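Local atomic coordinates of CBS domain-containing protein (Listeria monocytogenes, PDB entry 6XNU), a protein that binds the second messenger c-di-AMP, probably through its paired CBS domains, and helps control (p)ppGpp and c-di-AMP homeostasis. Residues A[36-41]-A[50-55]; A[44-49]-A[72-77]; A[111-114]-A[118-121]; A[129-134]-A[140-145]. All coordinates share one frame; numbering follows the deposited sequence.

Contact 1 (A[36-41]-A[50-55]); sequences KVAHVQ and LLVLTK
The flat group that meets the helix is the peptide carbonyl of His39: its O lies 3.9 Å from Val52 CG1, while the imidazole leaves the backbone away from the helix and packs on Leu64 of strand 60-64. Val52 carries the contact from the other side. Its CG1 stands opposite the backbone N (chi1 173°), which sends this methyl to Ala38, 3.8 Å from Ala38 CB. The second branch turns to Val40, two residues further on, Val52 CG2 being 4.2 Å from Val40 CG1, and the two valine side chains meet at a slant. Both branches of Val52 thus reach residues 38 to 40 at the entry to strand 40-41. The geometry belongs to a beta-alpha-beta unit, in which helix 46-56 connects strand 40-41 to the parallel strand 60-64 and lies against the sheet. Within the helix, Leu50 O takes two donors from opposite faces of its plane, Thr54 N at 2.9 Å and Thr54 OG1 at 2.7 Å. Val40 makes backbone hydrogen bonds with Pro62 and Leu64. No hydrogen bond joins 36-41 to 50-55; the contact is mainly apolar, methyl on methyl and beside one carbonyl, and rests on the shape of three small side chains.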
loop_
_atom_site.group_PDB
_atom_site.type_symbol
_atom_site.label_atom_id
_atom_site.label_comp_id
_atom_site.label_asym_id
_atom_site.label_seq_id
_atom_site.Cartn_x
_atom_site.Cartn_y
_atom_site.Cartn_z
ATOM N N LYS A 36 -6.815 13.085 -9.555
ATOM C CA LYS A 36 -6.991 11.634 -9.571
ATOM C C LYS A 36 -6.566 10.982 -8.264
ATOM O O LYS A 36 -6.675 9.754 -8.135
ATOM C CB LYS A 36 -6.194 11.017 -10.731
ATOM C CG LYS A 36 -6.610 11.497 -12.107
ATOM C CD LYS A 36 -5.594 11.066 -13.163
ATOM C CE LYS A 36 -6.110 11.327 -14.562
ATOM N NZ LYS A 36 -5.008 11.286 -15.566
ATOM N N VAL A 37 -6.069 11.762 -7.307
ATOM C CA VAL A 37 -5.613 11.264 -6.012
ATOM C C VAL A 37 -6.606 11.750 -4.965
ATOM O O VAL A 37 -6.819 12.957 -4.822
ATOM C CB VAL A 37 -4.192 11.753 -5.681
ATOM C CG1 VAL A 37 -3.716 11.127 -4.372
ATOM C CG2 VAL A 37 -3.202 11.460 -6.834
ATOM N N ALA A 38 -7.235 10.823 -4.251
ATOM C CA ALA A 38 -8.118 11.241 -3.173
ATOM C C ALA A 38 -7.311 11.906 -2.066
ATOM O O ALA A 38 -6.123 11.620 -1.871
ATOM C CB ALA A 38 -8.890 10.049 -2.617
ATOM N N HIS A 39 -7.957 12.834 -1.359
ATOM C CA HIS A 39 -7.329 13.499 -0.228
ATOM C C HIS A 39 -8.370 13.740 0.853
ATOM O O HIS A 39 -9.576 13.623 0.625
ATOM C CB HIS A 39 -6.665 14.832 -0.633
ATOM C CG HIS A 39 -7.632 15.910 -1.019
ATOM N ND1 HIS A 39 -7.941 16.197 -2.332
ATOM C CD2 HIS A 39 -8.341 16.787 -0.268
ATOM C CE1 HIS A 39 -8.802 17.201 -2.372
ATOM N NE2 HIS A 39 -9.061 17.579 -1.132
ATOM N N VAL A 40 -7.884 14.080 2.044
ATOM C CA VAL A 40 -8.728 14.610 3.103
ATOM C C VAL A 40 -8.205 15.999 3.460
ATOM O O VAL A 40 -7.134 16.420 3.014
ATOM C CB VAL A 40 -8.765 13.692 4.340
ATOM C CG1 VAL A 40 -9.539 12.430 4.021
ATOM C CG2 VAL A 40 -7.355 13.349 4.778
ATOM N N GLN A 41 -8.985 16.713 4.268
ATOM C CA GLN A 41 -8.679 18.084 4.653
ATOM C C GLN A 41 -8.429 18.163 6.153
ATOM O O GLN A 41 -9.030 17.416 6.930
ATOM C CB GLN A 41 -9.834 19.037 4.300
ATOM C CG GLN A 41 -10.244 19.059 2.841
ATOM C CD GLN A 41 -11.622 19.666 2.654
ATOM O OE1 GLN A 41 -11.933 20.232 1.606
ATOM N NE2 GLN A 41 -12.459 19.553 3.682
ATOM N N LEU A 50 -11.503 7.379 6.957
ATOM C CA LEU A 50 -11.567 5.945 6.706
ATOM C C LEU A 50 -12.426 5.644 5.485
ATOM O O LEU A 50 -12.103 4.758 4.681
ATOM C CB LEU A 50 -12.116 5.236 7.950
ATOM C CG LEU A 50 -11.471 3.942 8.431
ATOM C CD1 LEU A 50 -9.940 4.003 8.450
ATOM C CD2 LEU A 50 -12.023 3.621 9.823
ATOM N N LEU A 51 -13.523 6.384 5.328
ATOM C CA LEU A 51 -14.376 6.214 4.159
ATOM C C LEU A 51 -13.624 6.563 2.882
ATOM O O LEU A 51 -13.636 5.796 1.915
ATOM C CB LEU A 51 -15.626 7.074 4.308
ATOM C CG LEU A 51 -16.571 7.198 3.117
ATOM C CD1 LEU A 51 -17.242 5.864 2.839
ATOM C CD2 LEU A 51 -17.606 8.281 3.405
ATOM N N VAL A 52 -12.949 7.718 2.868
ATOM C CA VAL A 52 -12.199 8.116 1.679
ATOM C C VAL A 52 -11.136 7.078 1.349
ATOM O O VAL A 52 -10.983 6.658 0.195
ATOM C CB VAL A 52 -11.578 9.512 1.871
ATOM C CG1 VAL A 52 -10.662 9.830 0.688
ATOM C CG2 VAL A 52 -12.658 10.558 2.022
ATOM N N LEU A 53 -10.372 6.655 2.357
ATOM C CA LEU A 53 -9.330 5.657 2.128
ATOM C C LEU A 53 -9.906 4.369 1.562
ATOM O O LEU A 53 -9.316 3.754 0.673
ATOM C CB LEU A 53 -8.597 5.356 3.431
ATOM C CG LEU A 53 -7.490 6.335 3.808
ATOM C CD1 LEU A 53 -7.278 6.237 5.307
ATOM C CD2 LEU A 53 -6.197 6.038 3.049
ATOM N N THR A 54 -11.055 3.942 2.075
ATOM C CA THR A 54 -11.607 2.658 1.656
ATOM C C THR A 54 -12.042 2.679 0.196
ATOM O O THR A 54 -11.858 1.694 -0.524
ATOM C CB THR A 54 -12.769 2.285 2.565
ATOM O OG1 THR A 54 -12.285 2.174 3.910
ATOM C CG2 THR A 54 -13.385 0.951 2.137
ATOM N N LYS A 55 -12.601 3.800 -0.267
ATOM C CA LYS A 55 -13.148 3.874 -1.618
ATOM C C LYS A 55 -12.124 4.253 -2.680
ATOM O O LYS A 55 -12.344 3.955 -3.859
ATOM C CB LYS A 55 -14.302 4.884 -1.667
ATOM C CG LYS A 55 -15.563 4.442 -0.940
ATOM C CD LYS A 55 -16.044 3.094 -1.453
ATOM C CE LYS A 55 -17.564 3.020 -1.471
ATOM N NZ LYS A 55 -18.025 1.722 -2.037
#

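Contact 2 (A[44-49]-A[72-77]); sequences NNLEHA and GLISAA
Asn45 OD1 accepts the N-H of His48 at 2.8 Å and so N-caps the helix whose first turn brings Leu46 and Ala49 onto Ile74. The bond is nearly straight, 166° at the hydrogen, and the donor sits slightly out of the carboxamide plane. This is an alpha/beta packing in which the start of helix 46-56 lies on strand 70-75, outermost in the three-stranded sheet within this chain. Ile74 supplies the whole strand side of the contact. Its chain is extended, CG1 opposite the backbone N (chi1 -166°) and CD1 opposite CA, which carries the terminal methyl to the helix. The Ile74 side chain also touches Val99 and Val102 of helix 99-102 and Ile79 of helix 76-82. Ser75 is the N-cap of helix 76-82, its OG accepting from Met78 N. Each of the two helices that begin here, 46-56 and 76-82, therefore has a side-chain N-cap. Ile74 CD1 itself is almost equally far from its two helix partners, 4.2 Å from Leu46 CD2 and 4.3 Å from Ala49 CB.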
loop_
_atom_site.group_PDB
_atom_site.type_symbol
_atom_site.label_atom_id
_atom_site.label_comp_id
_atom_site.label_asym_id
_atom_site.label_seq_id
_atom_site.Cartn_x
_atom_site.Cartn_y
_atom_site.Cartn_z
ATOM N N ASN A 44 -11.093 17.329 9.035
ATOM C CA ASN A 44 -11.894 16.132 8.810
ATOM C C ASN A 44 -11.712 15.168 9.975
ATOM O O ASN A 44 -10.616 15.052 10.528
ATOM C CB ASN A 44 -11.471 15.422 7.515
ATOM C CG ASN A 44 -12.010 16.087 6.258
ATOM O OD1 ASN A 44 -11.565 15.778 5.152
ATOM N ND2 ASN A 44 -12.972 16.990 6.418
ATOM N N ASN A 45 -12.782 14.471 10.350
ATOM C CA ASN A 45 -12.619 13.466 11.386
ATOM C C ASN A 45 -12.127 12.155 10.773
ATOM O O ASN A 45 -12.040 12.000 9.549
ATOM C CB ASN A 45 -13.917 13.272 12.187
ATOM C CG ASN A 45 -15.047 12.676 11.372
ATOM O OD1 ASN A 45 -14.896 11.651 10.713
ATOM N ND2 ASN A 45 -16.218 13.302 11.456
ATOM N N LEU A 46 -11.771 11.211 11.650
ATOM C CA LEU A 46 -11.163 9.957 11.198
ATOM C C LEU A 46 -12.171 8.999 10.580
ATOM O O LEU A 46 -11.787 8.141 9.776
ATOM C CB LEU A 46 -10.443 9.266 12.356
ATOM C CG LEU A 46 -9.310 10.049 13.020
ATOM C CD1 LEU A 46 -8.512 9.132 13.929
ATOM C CD2 LEU A 46 -8.402 10.720 11.988
ATOM N N GLU A 47 -13.449 9.101 10.948
ATOM C CA GLU A 47 -14.456 8.296 10.268
ATOM C C GLU A 47 -14.566 8.698 8.802
ATOM O O GLU A 47 -14.606 7.837 7.914
ATOM C CB GLU A 47 -15.808 8.416 10.983
ATOM C CG GLU A 47 -16.984 7.850 10.182
ATOM C CD GLU A 47 -17.842 6.872 10.972
ATOM O OE1 GLU A 47 -17.854 6.954 12.219
ATOM O OE2 GLU A 47 -18.512 6.021 10.339
ATOM N N HIS A 48 -14.566 10.007 8.524
ATOM C CA HIS A 48 -14.579 10.464 7.139
ATOM C C HIS A 48 -13.332 9.992 6.395
ATOM O O HIS A 48 -13.421 9.500 5.263
ATOM C CB HIS A 48 -14.689 11.987 7.086
ATOM C CG HIS A 48 -14.735 12.536 5.694
ATOM N ND1 HIS A 48 -13.662 13.170 5.105
ATOM C CD2 HIS A 48 -15.718 12.518 4.763
ATOM C CE1 HIS A 48 -13.987 13.534 3.878
ATOM N NE2 HIS A 48 -15.231 13.153 3.648
ATOM N N ALA A 49 -12.162 10.114 7.027
ATOM C CA ALA A 49 -10.923 9.683 6.380
ATOM C C ALA A 49 -10.948 8.195 6.054
ATOM O O ALA A 49 -10.460 7.771 4.998
ATOM C CB ALA A 49 -9.724 10.014 7.269
ATOM N N GLY A 72 0.192 16.568 5.241
ATOM C CA GLY A 72 0.469 15.284 5.856
ATOM C C GLY A 72 0.002 14.147 4.978
ATOM O O GLY A 72 -0.559 14.350 3.898
ATOM N N LEU A 73 0.264 12.939 5.467
ATOM C CA LEU A 73 -0.134 11.691 4.831
ATOM C C LEU A 73 -0.843 10.856 5.879
ATOM O O LEU A 73 -0.442 10.855 7.047
ATOM C CB LEU A 73 1.072 10.926 4.280
ATOM C CG LEU A 73 1.893 11.596 3.173
ATOM C CD1 LEU A 73 3.167 10.814 2.915
ATOM C CD2 LEU A 73 1.049 11.703 1.912
ATOM N N ILE A 74 -1.911 10.169 5.475
ATOM C CA ILE A 74 -2.696 9.387 6.420
ATOM C C ILE A 74 -3.067 8.042 5.807
ATOM O O ILE A 74 -3.295 7.920 4.599
ATOM C CB ILE A 74 -3.951 10.164 6.895
ATOM C CG1 ILE A 74 -4.587 9.501 8.120
ATOM C CG2 ILE A 74 -4.964 10.325 5.764
ATOM C CD1 ILE A 74 -5.694 10.355 8.747
ATOM N N SER A 75 -3.111 7.023 6.663
ATOM C CA SER A 75 -3.455 5.665 6.266
ATOM C C SER A 75 -4.432 5.073 7.271
ATOM O O SER A 75 -4.613 5.583 8.376
ATOM C CB SER A 75 -2.220 4.772 6.199
ATOM O OG SER A 75 -1.722 4.545 7.509
ATOM N N ALA A 76 -5.043 3.952 6.882
ATOM C CA ALA A 76 -5.917 3.238 7.804
ATOM C C ALA A 76 -5.167 2.751 9.038
ATOM O O ALA A 76 -5.739 2.730 10.137
ATOM C CB ALA A 76 -6.583 2.058 7.097
ATOM N N ALA A 77 -3.896 2.362 8.891
ATOM C CA ALA A 77 -3.151 1.877 10.049
ATOM C C ALA A 77 -2.921 2.995 11.056
ATOM O O ALA A 77 -3.015 2.774 12.267
ATOM C CB ALA A 77 -1.820 1.270 9.616
#

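Contact 3 (A[111-114]-A[118-121]); sequences KDFN and RIVH
Phe113 and Ile119 meet at about a right angle, the isoleucine bringing its end methyl obliquely to CD2 and CE2 of the ring. Ile119 CD1 is 3.5 Å from Phe113 CD2 and 3.9 Å from Phe113 CE2. Phe113 leaves the backbone pointing away from the helix, but with CG opposite the carbonyl carbon and beside its own backbone N, chi1 -71° swings the ring back toward the helix and chi2 92° sets its rotation, with CD2 nearest Ile119. Ile119 starts toward the loop and continues straight, with CD1 opposite CA (chi2 171°); the same methyl also lies 4.1 Å from Asp112 O. Leu27 of helix 26-29 touches both side chains, and Val131 of strand 128-132 packs on the ring as well.

The loop is shaped by Asp112. Its OD1 accepts from Asn114 N at 2.9 Å, through the lone pair facing away from the other carboxylate oxygen, and this is an Asx turn. Asp112 OD2 stays 6.6 Å from Arg118 NH1, at most a long-range attraction; the guanidinium is instead tied to Val109 O. Beyond Ile119 the same helix reaches the second subunit, Val120 packing on Val151 of that other chain. The arrangement is that of a beta-alpha-beta crossover in a CBS domain: strand 109-110, a loop bent by an Asx turn, then helix 116-125 leading to the parallel strand 128-132.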
loop_
_atom_site.group_PDB
_atom_site.type_symbol
_atom_site.label_atom_id
_atom_site.label_comp_id
_atom_site.label_asym_id
_atom_site.label_seq_id
_atom_site.Cartn_x
_atom_site.Cartn_y
_atom_site.Cartn_z
ATOM N N LYS A 111 9.737 18.922 -5.821
ATOM C CA LYS A 111 9.346 20.259 -6.241
ATOM C C LYS A 111 9.666 20.539 -7.701
ATOM O O LYS A 111 9.242 21.575 -8.227
ATOM C CB LYS A 111 10.017 21.314 -5.346
ATOM C CG LYS A 111 9.628 21.199 -3.878
ATOM C CD LYS A 111 9.331 22.558 -3.278
ATOM C CE LYS A 111 9.746 22.624 -1.818
ATOM N NZ LYS A 111 9.594 24.001 -1.275
ATOM N N ASP A 112 10.383 19.640 -8.363
ATOM C CA ASP A 112 10.775 19.781 -9.756
ATOM C C ASP A 112 11.277 18.429 -10.230
ATOM O O ASP A 112 11.581 17.544 -9.422
ATOM C CB ASP A 112 11.866 20.841 -9.938
ATOM C CG ASP A 112 13.135 20.490 -9.191
ATOM O OD1 ASP A 112 13.942 19.698 -9.723
ATOM O OD2 ASP A 112 13.318 20.993 -8.059
ATOM N N PHE A 113 11.368 18.285 -11.547
ATOM C CA PHE A 113 11.868 17.065 -12.163
ATOM C C PHE A 113 13.256 17.257 -12.764
ATOM O O PHE A 113 13.634 16.561 -13.709
ATOM C CB PHE A 113 10.881 16.570 -13.213
ATOM C CG PHE A 113 9.624 16.009 -12.616
ATOM C CD1 PHE A 113 8.521 16.818 -12.407
ATOM C CD2 PHE A 113 9.565 14.681 -12.223
ATOM C CE1 PHE A 113 7.363 16.301 -11.838
ATOM C CE2 PHE A 113 8.414 14.161 -11.647
ATOM C CZ PHE A 113 7.317 14.972 -11.459
ATOM N N ASN A 114 14.032 18.188 -12.207
ATOM C CA ASN A 114 15.364 18.464 -12.733
ATOM C C ASN A 114 16.402 17.434 -12.312
ATOM O O ASN A 114 17.503 17.429 -12.875
ATOM C CB ASN A 114 15.823 19.857 -12.294
ATOM C CG ASN A 114 14.944 20.958 -12.841
ATOM O OD1 ASN A 114 14.309 20.800 -13.882
ATOM N ND2 ASN A 114 14.904 22.087 -12.141
ATOM N N ARG A 118 17.554 11.960 -7.533
ATOM C CA ARG A 118 16.960 12.166 -6.218
ATOM C C ARG A 118 15.568 11.558 -6.151
ATOM O O ARG A 118 15.167 11.042 -5.102
ATOM C CB ARG A 118 16.903 13.648 -5.860
ATOM C CG ARG A 118 16.618 13.867 -4.376
ATOM C CD ARG A 118 15.830 15.136 -4.128
ATOM N NE ARG A 118 15.164 15.130 -2.829
ATOM C CZ ARG A 118 13.931 15.585 -2.629
ATOM N NH1 ARG A 118 13.233 16.073 -3.647
ATOM N NH2 ARG A 118 13.394 15.551 -1.417
ATOM N N ILE A 119 14.832 11.586 -7.264
ATOM C CA ILE A 119 13.492 11.006 -7.277
ATOM C C ILE A 119 13.580 9.492 -7.143
ATOM O O ILE A 119 12.890 8.880 -6.320
ATOM C CB ILE A 119 12.738 11.429 -8.550
ATOM C CG1 ILE A 119 12.343 12.907 -8.447
ATOM C CG2 ILE A 119 11.494 10.554 -8.766
ATOM C CD1 ILE A 119 11.789 13.499 -9.726
ATOM N N VAL A 120 14.472 8.870 -7.915
ATOM C CA VAL A 120 14.652 7.424 -7.813
ATOM C C VAL A 120 15.114 7.042 -6.412
ATOM O O VAL A 120 14.678 6.030 -5.850
ATOM C CB VAL A 120 15.632 6.938 -8.895
ATOM C CG1 VAL A 120 15.912 5.455 -8.728
ATOM C CG2 VAL A 120 15.065 7.226 -10.276
ATOM N N HIS A 121 15.992 7.856 -5.820
ATOM C CA HIS A 121 16.464 7.598 -4.465
ATOM C C HIS A 121 15.322 7.633 -3.451
ATOM O O HIS A 121 15.259 6.794 -2.544
ATOM C CB HIS A 121 17.538 8.625 -4.099
ATOM C CG HIS A 121 18.037 8.507 -2.693
ATOM N ND1 HIS A 121 18.902 7.512 -2.292
ATOM C CD2 HIS A 121 17.797 9.263 -1.594
ATOM C CE1 HIS A 121 19.172 7.658 -1.007
ATOM N NE2 HIS A 121 18.514 8.714 -0.560
#

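Contact 4 (A[129-134]-A[140-145]); sequences VCVVDS and GIVTRR
Three backbone hydrogen bonds join Val129 and Val131 to Val142 and Gly140, the ladder of an antiparallel beta hairpin formed by strands 128-132 and 138-143 of the CBS domain. Val129 and Val142 form a hydrogen-bonded pair that exchanges two bonds: Val129 N to Val142 O at 2.9 Å, and Val142 N to Val129 O at 3.0 Å. Val131 N reaches Gly140 O at 2.7 Å. Between these pairs, Cys130 and Ile141 form the non-hydrogen-bonded pair, with a CA-H...O contact from Ile141 CA to Val129 O at 3.4 Å. Their side chains share one face of the sheet, where Cys130 SG lies 4.1 Å from Ile141 CG2; Leu70 and Leu73 also press on the cysteine. On the other face Val131 and Val142 meet diagonally across the ladder. Further out, strand 32-33 flanks strand 138-143 through Ile32, while Ile110 continues the sheet beside Cys130 and Val132. At the strand exit Thr143 OG1 accepts from Arg145 N, capping the turn into helix 145-161, and Arg145 forms a salt bridge with Asp125 of the second subunit. The valine pair touches through one branch of each: Val131 CG2 is 3.8 Å from Val142 CG2, and each of these methyls stands opposite its own carbonyl carbon.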
loop_
_atom_site.group_PDB
_atom_site.type_symbol
_atom_site.label_atom_id
_atom_site.label_comp_id
_atom_site.label_asym_id
_atom_site.label_seq_id
_atom_site.Cartn_x
_atom_site.Cartn_y
_atom_site.Cartn_z
ATOM N N VAL A 129 5.827 9.477 -3.907
ATOM C CA VAL A 129 6.271 10.753 -3.359
ATOM C C VAL A 129 5.397 11.858 -3.924
ATOM O O VAL A 129 5.132 11.902 -5.128
ATOM C CB VAL A 129 7.756 11.021 -3.658
ATOM C CG1 VAL A 129 8.169 12.378 -3.084
ATOM C CG2 VAL A 129 8.602 9.930 -3.044
ATOM N N CYS A 130 4.983 12.768 -3.052
ATOM C CA CYS A 130 4.096 13.847 -3.447
ATOM C C CYS A 130 4.870 14.917 -4.215
ATOM O O CYS A 130 6.030 15.196 -3.905
ATOM C CB CYS A 130 3.484 14.454 -2.199
ATOM S SG CYS A 130 2.206 13.397 -1.469
ATOM N N VAL A 131 4.217 15.508 -5.220
ATOM C CA VAL A 131 4.748 16.644 -5.979
ATOM C C VAL A 131 4.023 17.901 -5.519
ATOM O O VAL A 131 2.792 17.910 -5.409
ATOM C CB VAL A 131 4.574 16.446 -7.494
ATOM C CG1 VAL A 131 5.177 17.610 -8.268
ATOM C CG2 VAL A 131 5.212 15.129 -7.947
ATOM N N VAL A 132 4.786 18.960 -5.228
ATOM C CA VAL A 132 4.217 20.228 -4.780
ATOM C C VAL A 132 4.931 21.340 -5.522
ATOM O O VAL A 132 6.032 21.157 -6.043
ATOM C CB VAL A 132 4.337 20.458 -3.250
ATOM C CG1 VAL A 132 3.682 19.307 -2.454
ATOM C CG2 VAL A 132 5.788 20.648 -2.842
ATOM N N ASP A 133 4.292 22.499 -5.581
ATOM C CA ASP A 133 4.984 23.632 -6.183
ATOM C C ASP A 133 5.683 24.415 -5.065
ATOM O O ASP A 133 5.699 23.998 -3.903
ATOM C CB ASP A 133 4.004 24.430 -7.047
ATOM C CG ASP A 133 3.141 25.355 -6.255
ATOM O OD1 ASP A 133 3.140 25.240 -5.023
ATOM O OD2 ASP A 133 2.472 26.216 -6.869
ATOM N N SER A 134 6.279 25.568 -5.391
ATOM C CA SER A 134 7.122 26.226 -4.396
ATOM C C SER A 134 6.346 26.709 -3.171
ATOM O O SER A 134 6.954 26.879 -2.109
ATOM C CB SER A 134 7.884 27.392 -5.033
ATOM O OG SER A 134 7.071 28.100 -5.953
ATOM N N GLY A 140 0.332 16.367 -7.388
ATOM C CA GLY A 140 0.214 14.999 -7.838
ATOM C C GLY A 140 1.211 14.117 -7.107
ATOM O O GLY A 140 1.846 14.536 -6.143
ATOM N N ILE A 141 1.315 12.874 -7.577
ATOM C CA ILE A 141 2.245 11.924 -6.980
ATOM C C ILE A 141 3.032 11.231 -8.080
ATOM O O ILE A 141 2.574 11.099 -9.221
ATOM C CB ILE A 141 1.547 10.878 -6.071
ATOM C CG1 ILE A 141 0.605 9.995 -6.881
ATOM C CG2 ILE A 141 0.809 11.566 -4.896
ATOM C CD1 ILE A 141 0.020 8.852 -6.057
ATOM N N VAL A 142 4.252 10.830 -7.735
ATOM C CA VAL A 142 5.071 9.948 -8.561
ATOM C C VAL A 142 5.191 8.627 -7.815
ATOM O O VAL A 142 5.434 8.626 -6.605
ATOM C CB VAL A 142 6.456 10.566 -8.833
ATOM C CG1 VAL A 142 7.335 9.592 -9.593
ATOM C CG2 VAL A 142 6.311 11.860 -9.614
ATOM N N THR A 143 5.007 7.501 -8.516
ATOM C CA THR A 143 5.069 6.202 -7.859
ATOM C C THR A 143 6.208 5.363 -8.430
ATOM O O THR A 143 6.873 5.731 -9.403
ATOM C CB THR A 143 3.738 5.427 -7.969
ATOM O OG1 THR A 143 3.649 4.733 -9.227
ATOM C CG2 THR A 143 2.535 6.373 -7.812
ATOM N N ARG A 144 6.419 4.210 -7.794
ATOM C CA ARG A 144 7.479 3.301 -8.222
ATOM C C ARG A 144 7.205 2.681 -9.580
ATOM O O ARG A 144 8.147 2.200 -10.235
ATOM C CB ARG A 144 7.635 2.184 -7.201
ATOM C CG ARG A 144 8.409 2.556 -5.974
ATOM C CD ARG A 144 8.366 1.390 -5.013
ATOM N NE ARG A 144 9.147 1.635 -3.805
ATOM C CZ ARG A 144 8.952 0.984 -2.667
ATOM N NH1 ARG A 144 8.002 0.062 -2.600
ATOM N NH2 ARG A 144 9.707 1.240 -1.608
ATOM N N ARG A 145 5.946 2.676 -10.028
ATOM C CA ARG A 145 5.597 1.930 -11.235
ATOM C C ARG A 145 6.375 2.417 -12.452
ATOM O O ARG A 145 6.780 1.606 -13.293
ATOM C CB ARG A 145 4.096 2.017 -11.496
ATOM C CG ARG A 145 3.667 1.319 -12.775
ATOM C CD ARG A 145 2.170 1.103 -12.767
ATOM N NE ARG A 145 1.714 0.326 -13.915
ATOM C CZ ARG A 145 1.410 0.852 -15.093
ATOM N NH1 ARG A 145 1.517 2.162 -15.283
ATOM N NH2 ARG A 145 1.002 0.066 -16.081
#

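In the fold
Contacts 1 and 2 both use helix 46-56 and the same three-stranded sheet; they touch where Leu53 of the helix packs on Ser75 and Ala76. Contact 2 is buried and contact 1 only partly so, yet both are mainly apolar across their interface. Contacts 3 and 4 belong to the other half of the chain, with centres about 9 Å apart, and Phe113 links them by resting on Val142. Contact 4 is buried and backbone-bonded, whereas contact 3 is a partly buried flank with a polar loop. The halves meet through contact 4: Leu73 lies on Cys130 and Val37 on Ile141. Contacts 1 and 3 lie on opposite sides of the chain's centre, about 25 Å between centres.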